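Local coordinates for protein methyltransferase FkbM (PDB 2PY6) that probably transfers methyl groups to a substrate that is not yet identified, at residues Lys362-Leu376 with His397-Tyr409. Residues are numbered along the deposited sequence; the frame is centred on the assembly and turned at random.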
ATOM      1  N   LYS A 362     -24.887 -16.088  37.723  1.00 27.59           N
ATOM      2  CA  LYS A 362     -24.021 -14.952  37.871  1.00 25.43           C
ATOM      3  C   LYS A 362     -22.784 -15.060  36.998  1.00 27.94           C
ATOM      4  O   LYS A 362     -21.655 -15.036  37.492  1.00 25.48           O
ATOM      5  CB  LYS A 362     -23.606 -14.777  39.325  1.00 25.03           C
ATOM      6  CG  LYS A 362     -23.020 -13.402  39.643  1.00 27.54           C
ATOM      7  CD  LYS A 362     -22.353 -13.379  40.997  1.00 28.75           C
ATOM      8  CE  LYS A 362     -21.553 -12.141  41.210  1.00 33.76           C
ATOM      9  NZ  LYS A 362     -20.726 -12.321  42.404  1.00 37.06           N
ATOM     10  N   PRO A 363     -22.985 -15.146  35.693  1.00 26.19           N
ATOM     11  CA  PRO A 363     -21.801 -15.168  34.873  1.00 28.91           C
ATOM     12  C   PRO A 363     -21.171 -13.763  34.825  1.00 28.74           C
ATOM     13  O   PRO A 363     -21.847 -12.754  35.118  1.00 25.30           O
ATOM     14  CB  PRO A 363     -22.339 -15.548  33.513  1.00 28.16           C
ATOM     15  CG  PRO A 363     -23.724 -15.117  33.508  1.00 24.50           C
ATOM     16  CD  PRO A 363     -24.215 -15.137  34.906  1.00 29.95           C
ATOM     17  N   LYS A 364     -19.892 -13.708  34.482  1.00 28.05           N
ATOM     18  CA  LYS A 364     -19.250 -12.444  34.212  1.00 26.82           C
ATOM     19  C   LYS A 364     -19.971 -11.866  33.006  1.00 24.77           C
ATOM     20  O   LYS A 364     -20.473 -12.616  32.150  1.00 27.22           O
ATOM     21  CB  LYS A 364     -17.769 -12.631  33.869  1.00 24.78           C
ATOM     22  CG  LYS A 364     -16.892 -13.181  34.946  1.00 29.40           C
ATOM     23  CD  LYS A 364     -15.428 -13.355  34.482  1.00 30.98           C
ATOM     24  CE  LYS A 364     -15.218 -14.422  33.425  1.00 32.88           C
ATOM     25  NZ  LYS A 364     -15.465 -15.741  33.980  1.00 30.83           N
ATOM     26  N   LEU A 365     -20.069 -10.544  32.938  1.00 24.74           N
ATOM     27  CA  LEU A 365     -20.706  -9.898  31.799  1.00 27.04           C
ATOM     28  C   LEU A 365     -19.842  -8.762  31.294  1.00 27.12           C
ATOM     29  O   LEU A 365     -19.240  -8.000  32.088  1.00 27.24           O
ATOM     30  CB  LEU A 365     -22.085  -9.293  32.173  1.00 26.76           C
ATOM     31  CG  LEU A 365     -23.121 -10.133  32.932  1.00 27.20           C
ATOM     32  CD1 LEU A 365     -24.292  -9.275  33.374  1.00 27.92           C
ATOM     33  CD2 LEU A 365     -23.624 -11.298  32.087  1.00 26.99           C
ATOM     34  N   ALA A 366     -19.825  -8.629  29.976  1.00 28.26           N
ATOM     35  CA  ALA A 366     -19.194  -7.484  29.293  1.00 27.38           C
ATOM     36  C   ALA A 366     -20.275  -6.971  28.367  1.00 28.65           C
ATOM     37  O   ALA A 366     -20.566  -7.602  27.330  1.00 26.65           O
ATOM     38  CB  ALA A 366     -17.971  -7.882  28.557  1.00 23.22           C
ATOM     39  N   ILE A 367     -20.887  -5.836  28.736  1.00 27.97           N
ATOM     40  CA  ILE A 367     -22.070  -5.321  28.016  1.00 28.04           C
ATOM     41  C   ILE A 367     -21.755  -3.975  27.376  1.00 28.53           C
ATOM     42  O   ILE A 367     -21.457  -3.005  28.093  1.00 30.28           O
ATOM     43  CB  ILE A 367     -23.285  -5.201  28.971  1.00 26.76           C
ATOM     44  CG1 ILE A 367     -23.510  -6.479  29.805  1.00 30.34           C
ATOM     45  CG2 ILE A 367     -24.568  -4.898  28.193  1.00 28.71           C
ATOM     46  CD1 ILE A 367     -23.835  -7.769  28.996  1.00 26.39           C
ATOM     47  N   SER A 368     -21.777  -3.906  26.045  1.00 27.10           N
ATOM     48  CA  SER A 368     -21.423  -2.662  25.358  1.00 30.48           C
ATOM     49  C   SER A 368     -22.460  -1.626  25.779  1.00 31.82           C
ATOM     50  O   SER A 368     -23.656  -1.929  25.836  1.00 33.57           O
ATOM     51  CB  SER A 368     -21.364  -2.847  23.855  1.00 29.03           C
ATOM     52  OG  SER A 368     -22.640  -3.046  23.369  1.00 47.93           O
ATOM     53  N   ALA A 369     -22.002  -0.432  26.139  1.00 32.46           N
ATOM     54  CA  ALA A 369     -22.863   0.566  26.787  1.00 34.39           C
ATOM     55  C   ALA A 369     -23.010   1.884  26.079  1.00 35.34           C
ATOM     56  O   ALA A 369     -23.493   2.826  26.680  1.00 39.33           O
ATOM     57  CB  ALA A 369     -22.296   0.826  28.170  1.00 36.84           C
ATOM     58  N   TYR A 370     -22.639   1.940  24.809  1.00 34.53           N
ATOM     59  CA  TYR A 370     -22.610   3.183  24.051  1.00 34.71           C
ATOM     60  C   TYR A 370     -23.693   3.357  22.992  1.00 34.17           C
ATOM     61  O   TYR A 370     -23.617   4.319  22.241  1.00 34.12           O
ATOM     62  CB  TYR A 370     -21.250   3.293  23.355  1.00 34.24           C
ATOM     63  CG  TYR A 370     -21.081   2.313  22.199  1.00 35.81           C
ATOM     64  CD1 TYR A 370     -20.653   1.022  22.419  1.00 30.09           C
ATOM     65  CD2 TYR A 370     -21.395   2.691  20.883  1.00 34.21           C
ATOM     66  CE1 TYR A 370     -20.502   0.118  21.349  1.00 37.78           C
ATOM     67  CE2 TYR A 370     -21.275   1.803  19.831  1.00 39.07           C
ATOM     68  CZ  TYR A 370     -20.818   0.523  20.060  1.00 36.37           C
ATOM     69  OH  TYR A 370     -20.689  -0.347  18.991  1.00 40.20           O
ATOM     70  N   HIS A 371     -24.675   2.453  22.906  1.00 35.33           N
ATOM     71  CA  HIS A 371     -25.683   2.504  21.816  1.00 35.99           C
ATOM     72  C   HIS A 371     -26.791   3.525  22.029  1.00 37.43           C
ATOM     73  O   HIS A 371     -27.315   4.085  21.061  1.00 38.56           O
ATOM     74  CB  HIS A 371     -26.279   1.100  21.531  1.00 37.76           C
ATOM     75  CG  HIS A 371     -25.241   0.075  21.170  1.00 37.39           C
ATOM     76  ND1 HIS A 371     -24.725  -0.046  19.899  1.00 44.15           N
ATOM     77  CD2 HIS A 371     -24.564  -0.817  21.932  1.00 48.64           C
ATOM     78  CE1 HIS A 371     -23.801  -0.990  19.889  1.00 44.91           C
ATOM     79  NE2 HIS A 371     -23.683  -1.473  21.110  1.00 37.15           N
ATOM     80  N   ARG A 372     -27.141   3.778  23.284  1.00 36.73           N
ATOM     81  CA  ARG A 372     -28.169   4.750  23.614  1.00 37.25           C
ATOM     82  C   ARG A 372     -27.687   5.597  24.761  1.00 34.81           C
ATOM     83  O   ARG A 372     -26.882   5.128  25.588  1.00 32.31           O
ATOM     84  CB  ARG A 372     -29.476   4.046  23.994  1.00 38.99           C
ATOM     85  CG  ARG A 372     -30.082   3.130  22.904  1.00 43.34           C
ATOM     86  CD  ARG A 372     -31.227   2.323  23.480  1.00 39.85           C
ATOM     87  N   SER A 373     -28.162   6.844  24.809  1.00 32.48           N
ATOM     88  CA  SER A 373     -27.790   7.784  25.868  1.00 34.70           C
ATOM     89  C   SER A 373     -28.199   7.269  27.268  1.00 37.22           C
ATOM     90  O   SER A 373     -27.624   7.643  28.285  1.00 40.67           O
ATOM     91  CB  SER A 373     -28.423   9.169  25.611  1.00 32.81           C
ATOM     92  OG  SER A 373     -29.816   9.177  25.843  1.00 30.98           O
ATOM     93  N   THR A 374     -29.205   6.411  27.269  1.00 42.59           N
ATOM     94  CA  THR A 374     -29.833   5.820  28.458  1.00 44.93           C
ATOM     95  C   THR A 374     -29.263   4.445  28.892  1.00 41.74           C
ATOM     96  O   THR A 374     -29.525   3.977  30.004  1.00 39.50           O
ATOM     97  CB  THR A 374     -31.375   5.636  28.167  1.00 45.50           C
ATOM     98  OG1 THR A 374     -31.551   4.917  26.935  1.00 50.31           O
ATOM     99  CG2 THR A 374     -32.112   6.987  28.021  1.00 51.68           C
ATOM    100  N   ASP A 375     -28.483   3.804  28.030  1.00 37.96           N
ATOM    101  CA  ASP A 375     -28.015   2.467  28.338  1.00 35.87           C
ATOM    102  C   ASP A 375     -27.168   2.266  29.609  1.00 32.33           C
ATOM    103  O   ASP A 375     -27.355   1.269  30.257  1.00 28.84           O
ATOM    104  CB  ASP A 375     -27.380   1.809  27.111  1.00 38.10           C
ATOM    105  CG  ASP A 375     -28.429   1.181  26.180  1.00 40.00           C
ATOM    106  OD1 ASP A 375     -29.654   1.075  26.526  1.00 44.00           O
ATOM    107  OD2 ASP A 375     -28.012   0.743  25.113  1.00 35.74           O
ATOM    108  N   LEU A 376     -26.319   3.210  29.985  1.00 29.30           N
ATOM    109  CA  LEU A 376     -25.514   3.066  31.192  1.00 31.56           C
ATOM    110  C   LEU A 376     -26.403   2.895  32.409  1.00 31.22           C
ATOM    111  O   LEU A 376     -26.125   2.069  33.286  1.00 28.56           O
ATOM    112  CB  LEU A 376     -24.577   4.257  31.372  1.00 34.91           C
ATOM    113  CG  LEU A 376     -23.323   4.290  30.484  1.00 33.95           C
ATOM    114  CD1 LEU A 376     -22.768   5.691  30.406  1.00 33.12           C
ATOM    115  CD2 LEU A 376     -22.281   3.297  31.028  1.00 33.34           C
ATOM    116  N   HIS A 397     -13.030   1.778  25.296  1.00 30.50           N
ATOM    117  CA  HIS A 397     -11.995   1.110  24.493  1.00 30.51           C
ATOM    118  C   HIS A 397     -11.662   1.562  23.043  1.00 33.22           C
ATOM    119  O   HIS A 397     -11.084   0.772  22.289  1.00 35.35           O
ATOM    120  CB  HIS A 397     -12.293  -0.374  24.425  1.00 27.73           C
ATOM    121  CG  HIS A 397     -12.286  -1.072  25.733  1.00 23.71           C
ATOM    122  ND1 HIS A 397     -11.163  -1.689  26.238  1.00 25.82           N
ATOM    123  CD2 HIS A 397     -13.280  -1.298  26.632  1.00 23.42           C
ATOM    124  CE1 HIS A 397     -11.459  -2.255  27.403  1.00 30.47           C
ATOM    125  NE2 HIS A 397     -12.741  -2.050  27.653  1.00 29.30           N
ATOM    126  N   THR A 398     -12.021   2.775  22.646  1.00 33.56           N
ATOM    127  CA  THR A 398     -11.577   3.316  21.363  1.00 32.52           C
ATOM    128  C   THR A 398     -11.176   4.780  21.578  1.00 31.42           C
ATOM    129  O   THR A 398     -11.493   5.357  22.610  1.00 29.37           O
ATOM    130  CB  THR A 398     -12.679   3.269  20.227  1.00 34.21           C
ATOM    131  OG1 THR A 398     -13.796   4.101  20.576  1.00 33.28           O
ATOM    132  CG2 THR A 398     -13.154   1.860  19.939  1.00 33.54           C
ATOM    133  N   PRO A 399     -10.445   5.371  20.618  1.00 30.25           N
ATOM    134  CA  PRO A 399     -10.219   6.820  20.644  1.00 33.46           C
ATOM    135  C   PRO A 399     -11.467   7.624  20.227  1.00 37.84           C
ATOM    136  O   PRO A 399     -11.393   8.830  20.179  1.00 40.50           O
ATOM    137  CB  PRO A 399      -9.128   7.051  19.591  1.00 29.16           C
ATOM    138  CG  PRO A 399      -8.761   5.713  19.076  1.00 31.79           C
ATOM    139  CD  PRO A 399      -9.756   4.719  19.489  1.00 31.54           C
ATOM    140  N   ASP A 400     -12.597   6.970  19.933  1.00 39.23           N
ATOM    141  CA  ASP A 400     -13.789   7.673  19.488  1.00 37.08           C
ATOM    142  C   ASP A 400     -14.917   7.346  20.468  1.00 34.64           C
ATOM    143  O   ASP A 400     -14.644   6.948  21.597  1.00 33.10           O
ATOM    144  CB  ASP A 400     -14.081   7.290  18.024  1.00 38.33           C
ATOM    145  CG  ASP A 400     -14.871   8.373  17.288  1.00 43.03           C
ATOM    146  OD1 ASP A 400     -15.754   8.996  17.923  1.00 51.34           O
ATOM    147  OD2 ASP A 400     -14.630   8.592  16.085  1.00 46.80           O
ATOM    148  N   ARG A 401     -16.174   7.503  20.069  1.00 35.24           N
ATOM    149  CA  ARG A 401     -17.297   7.298  21.004  1.00 35.37           C
ATOM    150  C   ARG A 401     -17.786   5.865  21.116  1.00 33.18           C
ATOM    151  O   ARG A 401     -18.610   5.535  21.963  1.00 35.18           O
ATOM    152  CB  ARG A 401     -18.429   8.319  20.740  1.00 37.78           C
ATOM    153  CG  ARG A 401     -18.968   8.416  19.351  1.00 40.18           C
ATOM    154  CD  ARG A 401     -19.850   9.635  19.180  1.00 39.28           C
ATOM    155  NE  ARG A 401     -21.110   9.528  19.902  1.00 38.64           N
ATOM    156  CZ  ARG A 401     -22.064  10.453  19.879  1.00 35.99           C
ATOM    157  NH1 ARG A 401     -21.910  11.558  19.170  1.00 36.74           N
ATOM    158  NH2 ARG A 401     -23.184  10.251  20.560  1.00 35.75           N
ATOM    159  N   TRP A 402     -17.174   4.975  20.354  1.00 34.49           N
ATOM    160  CA  TRP A 402     -17.559   3.576  20.348  1.00 34.34           C
ATOM    161  C   TRP A 402     -16.835   2.786  21.442  1.00 35.14           C
ATOM    162  O   TRP A 402     -15.716   3.092  21.819  1.00 33.30           O
ATOM    163  CB  TRP A 402     -17.186   2.930  19.005  1.00 37.62           C
ATOM    164  CG  TRP A 402     -17.230   3.874  17.829  1.00 45.51           C
ATOM    165  CD1 TRP A 402     -16.199   4.168  16.965  1.00 48.24           C
ATOM    166  CD2 TRP A 402     -18.329   4.714  17.442  1.00 47.25           C
ATOM    167  NE1 TRP A 402     -16.614   5.090  16.036  1.00 49.11           N
ATOM    168  CE2 TRP A 402     -17.911   5.450  16.310  1.00 49.94           C
ATOM    169  CE3 TRP A 402     -19.629   4.898  17.931  1.00 48.79           C
ATOM    170  CZ2 TRP A 402     -18.745   6.353  15.663  1.00 48.41           C
ATOM    171  CZ3 TRP A 402     -20.461   5.793  17.277  1.00 47.76           C
ATOM    172  CH2 TRP A 402     -20.012   6.513  16.163  1.00 46.68           C
ATOM    173  N   ASP A 403     -17.517   1.751  21.898  1.00 32.51           N
ATOM    174  CA  ASP A 403     -17.031   0.742  22.804  1.00 31.75           C
ATOM    175  C   ASP A 403     -16.719   1.141  24.230  1.00 31.20           C
ATOM    176  O   ASP A 403     -15.713   0.733  24.802  1.00 27.16           O
ATOM    177  CB  ASP A 403     -15.900  -0.081  22.153  1.00 35.03           C
ATOM    178  CG  ASP A 403     -16.362  -0.799  20.865  1.00 33.30           C
ATOM    179  OD1 ASP A 403     -17.363  -1.589  20.904  1.00 33.60           O
ATOM    180  OD2 ASP A 403     -15.675  -0.601  19.845  1.00 39.12           O
ATOM    181  N   THR A 404     -17.637   1.922  24.781  1.00 27.77           N
ATOM    182  CA  THR A 404     -17.724   2.120  26.192  1.00 31.30           C
ATOM    183  C   THR A 404     -18.406   0.806  26.604  1.00 28.70           C
ATOM    184  O   THR A 404     -19.384   0.417  26.003  1.00 31.93           O
ATOM    185  CB  THR A 404     -18.605   3.342  26.523  1.00 32.39           C
ATOM    186  OG1 THR A 404     -18.022   4.501  25.927  1.00 33.22           O
ATOM    187  CG2 THR A 404     -18.701   3.538  27.994  1.00 35.20           C
ATOM    188  N   CYS A 405     -17.849   0.093  27.573  1.00 30.23           N
ATOM    189  CA  CYS A 405     -18.340  -1.194  27.957  1.00 25.89           C
ATOM    190  C   CYS A 405     -18.476  -1.348  29.459  1.00 25.47           C
ATOM    191  O   CYS A 405     -17.559  -1.037  30.195  1.00 29.55           O
ATOM    192  CB  CYS A 405     -17.321  -2.237  27.455  1.00 27.74           C
ATOM    193  SG  CYS A 405     -17.842  -3.942  27.634  1.00 29.59           S
ATOM    194  N   LEU A 406     -19.611  -1.870  29.905  1.00 27.59           N
ATOM    195  CA  LEU A 406     -19.864  -2.167  31.314  1.00 26.06           C
ATOM    196  C   LEU A 406     -19.363  -3.556  31.595  1.00 27.81           C
ATOM    197  O   LEU A 406     -19.510  -4.430  30.755  1.00 26.46           O
ATOM    198  CB  LEU A 406     -21.353  -2.168  31.620  1.00 28.24           C
ATOM    199  CG  LEU A 406     -22.047  -0.815  31.736  1.00 30.38           C
ATOM    200  CD1 LEU A 406     -23.502  -0.861  31.355  1.00 25.13           C
ATOM    201  CD2 LEU A 406     -21.816  -0.270  33.162  1.00 31.03           C
ATOM    202  N   TYR A 407     -18.763  -3.740  32.770  1.00 27.24           N
ATOM    203  CA  TYR A 407     -18.331  -5.049  33.249  1.00 28.55           C
ATOM    204  C   TYR A 407     -19.036  -5.350  34.556  1.00 29.86           C
ATOM    205  O   TYR A 407     -19.161  -4.476  35.409  1.00 29.19           O
ATOM    206  CB  TYR A 407     -16.835  -5.077  33.466  1.00 29.43           C
ATOM    207  CG  TYR A 407     -16.088  -4.875  32.177  1.00 29.65           C
ATOM    208  CD1 TYR A 407     -15.773  -5.965  31.376  1.00 26.75           C
ATOM    209  CD2 TYR A 407     -15.753  -3.607  31.725  1.00 27.29           C
ATOM    210  CE1 TYR A 407     -15.109  -5.799  30.194  1.00 24.84           C
ATOM    211  CE2 TYR A 407     -15.081  -3.436  30.527  1.00 33.59           C
ATOM    212  CZ  TYR A 407     -14.778  -4.533  29.761  1.00 25.25           C
ATOM    213  OH  TYR A 407     -14.074  -4.415  28.578  1.00 23.47           O
ATOM    214  N   PHE A 408     -19.536  -6.572  34.666  1.00 26.70           N
ATOM    215  CA  PHE A 408     -20.208  -7.057  35.861  1.00 27.90           C
ATOM    216  C   PHE A 408     -19.512  -8.361  36.224  1.00 29.93           C
ATOM    217  O   PHE A 408     -19.364  -9.267  35.384  1.00 29.03           O
ATOM    218  CB  PHE A 408     -21.672  -7.366  35.589  1.00 27.66           C
ATOM    219  CG  PHE A 408     -22.494  -6.171  35.219  1.00 27.94           C
ATOM    220  CD1 PHE A 408     -22.537  -5.725  33.905  1.00 27.20           C
ATOM    221  CD2 PHE A 408     -23.278  -5.533  36.170  1.00 28.49           C
ATOM    222  CE1 PHE A 408     -23.329  -4.633  33.551  1.00 30.37           C
ATOM    223  CE2 PHE A 408     -24.049  -4.434  35.820  1.00 30.53           C
ATOM    224  CZ  PHE A 408     -24.064  -3.983  34.519  1.00 30.53           C
ATOM    225  N   TYR A 409     -19.114  -8.472  37.475  1.00 29.52           N
ATOM    226  CA  TYR A 409     -18.437  -9.660  37.938  1.00 30.13           C
ATOM    227  C   TYR A 409     -18.667  -9.841  39.426  1.00 31.19           C
ATOM    228  O   TYR A 409     -19.481  -9.145  40.087  1.00 29.51           O
ATOM    229  CB  TYR A 409     -16.922  -9.513  37.633  1.00 28.24           C
ATOM    230  CG  TYR A 409     -16.324  -8.279  38.264  1.00 25.61           C
ATOM    231  CD1 TYR A 409     -16.364  -7.041  37.615  1.00 26.26           C
ATOM    232  CD2 TYR A 409     -15.727  -8.331  39.503  1.00 34.70           C
ATOM    233  CE1 TYR A 409     -15.843  -5.910  38.204  1.00 30.18           C
ATOM    234  CE2 TYR A 409     -15.179  -7.179  40.095  1.00 32.22           C
ATOM    235  CZ  TYR A 409     -15.239  -5.993  39.437  1.00 32.92           C
ATOM    236  OH  TYR A 409     -14.699  -4.875  40.022  1.00 30.35           O
ATOM    237  OXT TYR A 409     -17.951 -10.674  39.992  1.00 32.04           O
TER
HETATM  238  O   HOH W   1     -19.851  -9.792  42.904  1.00 27.61           O
HETATM  239  O   HOH W   2     -22.048   7.308  22.032  1.00 29.76           O
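Tyr370 lays one ring face against the backbone of the 397-409 segment. Trp402 CA stands 4.1 Å from the ring centroid and 15° off the normal, which meets the geometry of a CH-pi contact. Asp403 N lies 3.2 Å above the ring plane, nearer the rim. Thr404 O sits at the ring's edge, in plane. The ring gets there because CG lies between the backbone N and the carbonyl carbon (chi1 71°). The Asp403 carboxylate runs alongside, pointing the same way, its plane turned 73° from the ring. On the ring's opposite face is His371 ND1; the histidine is itself positioned by a hydrogen bond between its NE2 and Ser368 OG, 2.9 Å apart.

Beyond this loop, strands 364-368 and 404-408 pair antiparallel, their axes nearly opposed. Leu365 and Phe408 exchange two backbone hydrogen bonds, as do Ile367 and Leu406, and Ala369 N to Thr404 O (2.8 Å) adds a fifth. Strand 364-368 also pairs in parallel with strand 338-341, so the contact marks the switch to the antiparallel strand 404-408 expected in a Rossmann-like methyltransferase sheet. On one sheet face Leu365 CD1 meets Phe408 CB at 3.9 Å, Ile367 CG1 crosses to Phe408 CE1 at about a right angle, and Leu406 reaches Ala369 CB and Leu376 CD2; helix 375-386 covers Leu365 and Phe408 with Ile383 and Ile367 with Leu379, while Thr380 touches Leu406. Ala366 CB touches Cys405 SG and Tyr407 CE1 (3.9 Å) on the other. At the chain terminus a water bridges Lys362 NZ (2.7 Å) and Tyr409 O.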